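Local coordinates for protein CDP-glucose-4,6-dehydratase (Yersinia pseudotuberculosis, PDB 1RKX) that catalyses, as an NAD-dependent member of the extended short-chain dehydrogenase/reductase family, the 4,6-dehydration of CDP-D-glucose, at residues A126-T131 with A189-G194. Residues are numbered along the deposited sequence; the frame is centred on the assembly and turned at random.
Sequences AVVNIT and ATVRAG. With NAD (nicotinamide-adenine-dinucleotide), chain G.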
loop_
_atom_site.group_PDB
_atom_site.type_symbol
_atom_site.label_atom_id
_atom_site.label_comp_id
_atom_site.label_asym_id
_atom_site.label_seq_id
_atom_site.Cartn_x
_atom_site.Cartn_y
_atom_site.Cartn_z
ATOM N N ALA C 126 7.572 -8.950 30.501
ATOM C CA ALA C 126 7.543 -7.871 29.518
ATOM C C ALA C 126 8.913 -7.568 28.932
ATOM O O ALA C 126 9.901 -7.430 29.656
ATOM C CB ALA C 126 6.962 -6.605 30.145
ATOM N N VAL C 127 8.963 -7.461 27.608
ATOM C CA VAL C 127 10.204 -7.153 26.917
ATOM C C VAL C 127 9.958 -5.946 26.018
ATOM O O VAL C 127 9.054 -5.952 25.174
ATOM C CB VAL C 127 10.682 -8.335 26.039
ATOM C CG1 VAL C 127 12.007 -7.972 25.345
ATOM C CG2 VAL C 127 10.856 -9.585 26.891
ATOM N N VAL C 128 10.755 -4.904 26.214
ATOM C CA VAL C 128 10.639 -3.702 25.415
ATOM C C VAL C 128 11.958 -3.518 24.684
ATOM O O VAL C 128 12.975 -3.157 25.278
ATOM C CB VAL C 128 10.352 -2.468 26.287
ATOM C CG1 VAL C 128 10.396 -1.206 25.427
ATOM C CG2 VAL C 128 8.980 -2.606 26.934
ATOM N N ASN C 129 11.931 -3.787 23.387
ATOM C CA ASN C 129 13.121 -3.673 22.571
ATOM C C ASN C 129 13.171 -2.336 21.843
ATOM O O ASN C 129 12.340 -2.053 20.984
ATOM C CB ASN C 129 13.166 -4.830 21.567
ATOM C CG ASN C 129 14.279 -4.677 20.563
ATOM O OD1 ASN C 129 15.285 -4.021 20.836
ATOM N ND2 ASN C 129 14.117 -5.294 19.395
ATOM N N ILE C 130 14.153 -1.521 22.201
ATOM C CA ILE C 130 14.340 -0.217 21.586
ATOM C C ILE C 130 15.054 -0.383 20.248
ATOM O O ILE C 130 16.200 -0.847 20.186
ATOM C CB ILE C 130 15.192 0.724 22.476
ATOM C CG1 ILE C 130 14.366 1.221 23.664
ATOM C CG2 ILE C 130 15.683 1.920 21.666
ATOM C CD1 ILE C 130 13.940 0.130 24.620
ATOM N N THR C 131 14.373 -0.013 19.172
ATOM C CA THR C 131 14.983 -0.108 17.856
ATOM C C THR C 131 15.345 1.313 17.432
ATOM O O THR C 131 16.341 1.861 17.915
ATOM C CB THR C 131 14.026 -0.799 16.846
ATOM O OG1 THR C 131 12.787 -0.088 16.766
ATOM C CG2 THR C 131 13.757 -2.229 17.293
ATOM N N ALA C 189 7.510 -6.418 22.784
ATOM C CA ALA C 189 7.204 -5.278 21.929
ATOM C C ALA C 189 8.459 -4.526 21.495
ATOM O O ALA C 189 9.533 -4.696 22.071
ATOM C CB ALA C 189 6.271 -4.319 22.665
ATOM N N THR C 190 8.318 -3.709 20.456
ATOM C CA THR C 190 9.422 -2.878 20.000
ATOM C C THR C 190 8.948 -1.436 20.109
ATOM O O THR C 190 7.750 -1.159 19.996
ATOM C CB THR C 190 9.846 -3.170 18.535
ATOM O OG1 THR C 190 8.708 -3.083 17.666
ATOM C CG2 THR C 190 10.480 -4.553 18.429
ATOM N N VAL C 191 9.879 -0.523 20.358
ATOM C CA VAL C 191 9.542 0.888 20.469
ATOM C C VAL C 191 10.431 1.681 19.518
ATOM O O VAL C 191 11.641 1.469 19.439
ATOM C CB VAL C 191 9.685 1.402 21.929
ATOM C CG1 VAL C 191 8.622 0.747 22.800
ATOM C CG2 VAL C 191 11.071 1.106 22.477
ATOM N N ARG C 192 9.808 2.595 18.791
ATOM C CA ARG C 192 10.498 3.393 17.793
ATOM C C ARG C 192 10.436 4.878 18.120
ATOM O O ARG C 192 9.351 5.455 18.213
ATOM C CB ARG C 192 9.856 3.109 16.430
ATOM C CG ARG C 192 9.746 1.609 16.141
ATOM C CD ARG C 192 8.672 1.272 15.109
ATOM N NE ARG C 192 8.509 -0.175 14.953
ATOM C CZ ARG C 192 7.560 -0.750 14.228
ATOM N NH1 ARG C 192 6.669 -0.009 13.588
ATOM N NH2 ARG C 192 7.508 -2.072 14.133
ATOM N N ALA C 193 11.603 5.492 18.281
ATOM C CA ALA C 193 11.688 6.910 18.605
ATOM C C ALA C 193 13.051 7.453 18.198
ATOM O O ALA C 193 14.013 6.696 18.070
ATOM C CB ALA C 193 11.475 7.112 20.106
ATOM N N GLY C 194 13.138 8.763 17.999
ATOM C CA GLY C 194 14.408 9.349 17.617
ATOM C C GLY C 194 14.530 10.802 18.033
ATOM O O GLY C 194 13.654 11.338 18.715
HETATM P PA NAD G . 24.421 5.742 23.723
HETATM O O1A NAD G . 25.585 5.548 22.832
HETATM O O2A NAD G . 24.522 6.816 24.746
HETATM O O5B NAD G . 24.056 4.373 24.484
HETATM C C5B NAD G . 24.317 3.113 23.820
HETATM C C4B NAD G . 24.474 1.982 24.838
HETATM O O4B NAD G . 24.747 0.840 23.995
HETATM C C3B NAD G . 25.696 2.147 25.728
HETATM O O3B NAD G . 25.264 1.922 27.085
HETATM C C2B NAD G . 26.648 1.098 25.187
HETATM O O2B NAD G . 27.609 0.624 26.172
HETATM C C1B NAD G . 25.690 0.054 24.673
HETATM N N9A NAD G . 26.312 -0.858 23.726
HETATM C C8A NAD G . 26.714 -0.594 22.443
HETATM N N7A NAD G . 27.264 -1.641 21.833
HETATM C C5A NAD G . 27.215 -2.641 22.784
HETATM C C6A NAD G . 27.646 -3.986 22.753
HETATM N N6A NAD G . 28.219 -4.597 21.737
HETATM N N1A NAD G . 27.454 -4.737 23.883
HETATM C C2A NAD G . 26.861 -4.129 24.961
HETATM N N3A NAD G . 26.423 -2.897 25.104
HETATM C C4A NAD G . 26.630 -2.184 23.963
HETATM O O3 NAD G . 23.158 5.957 22.832
HETATM P PN NAD G . 21.599 6.256 23.231
HETATM O O1N NAD G . 21.330 7.583 22.671
HETATM O O2N NAD G . 21.478 6.203 24.710
HETATM O O5D NAD G . 20.812 5.147 22.421
HETATM C C5D NAD G . 20.061 4.195 23.182
HETATM C C4D NAD G . 19.308 3.266 22.250
HETATM O O4D NAD G . 18.335 4.126 21.569
HETATM C C3D NAD G . 20.071 2.582 21.115
HETATM O O3D NAD G . 19.415 1.333 20.822
HETATM C C2D NAD G . 19.903 3.574 19.972
HETATM O O2D NAD G . 20.118 2.925 18.707
HETATM C C1D NAD G . 18.472 3.999 20.172
HETATM N N1N NAD G . 18.174 5.261 19.505
HETATM C C2N NAD G . 18.594 6.505 20.008
HETATM C C3N NAD G . 18.192 7.783 19.342
HETATM C C7N NAD G . 18.628 9.046 19.965
HETATM O O7N NAD G . 18.266 10.095 19.411
HETATM N N7N NAD G . 19.382 9.104 21.083
HETATM C C4N NAD G . 17.451 7.712 18.025
HETATM C C5N NAD G . 17.109 6.314 17.621
HETATM C C6N NAD G . 17.428 5.224 18.287
#
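Val191 packs tightly against Val128 and Ile130, on one face of two parallel strands. With CG1 anti to its carbonyl carbon (chi1 -68°), Val191 CG2 falls between backbone N and carbonyl carbon and meets Ile130 CG1 at 3.5 Å, while Val191 CG1 reaches Val128 CG1 at 3.7 Å, the two valines crossing at about a right angle. Four backbone hydrogen bonds zip the strands together. Asn129 lies at the centre: its N donates to Ala189 O (2.9 Å, nearly straight at 175°), and its O accepts Val191 N and also a CA-H of Thr190. Thr131 N to Val191 O (3.1 Å) carries the pairing just past the first strand's end.

The other face is looser and more polar, though also buried. Thr131 CG2 comes no nearer to Thr190 CG2 than 4.2 Å, and Glu165 spans it, accepting hydrogen bonds from both threonine hydroxyls and a salt bridge from Arg192, which also hydrogen-bonds Tyr136. At the C-terminal ends the contact meets NAD: Ile130 CG2 touches the nicotinamide ribose, and Gly194 CA lies 3.5 Å from C4N of the nicotinamide ring. Within the parallel Rossmann sheet, strand 83-86 flanks 126-130 and strand 259-261 flanks 187-192; helix 236-251 covers the Val191 face, with helix 156-175 across the Thr190 face.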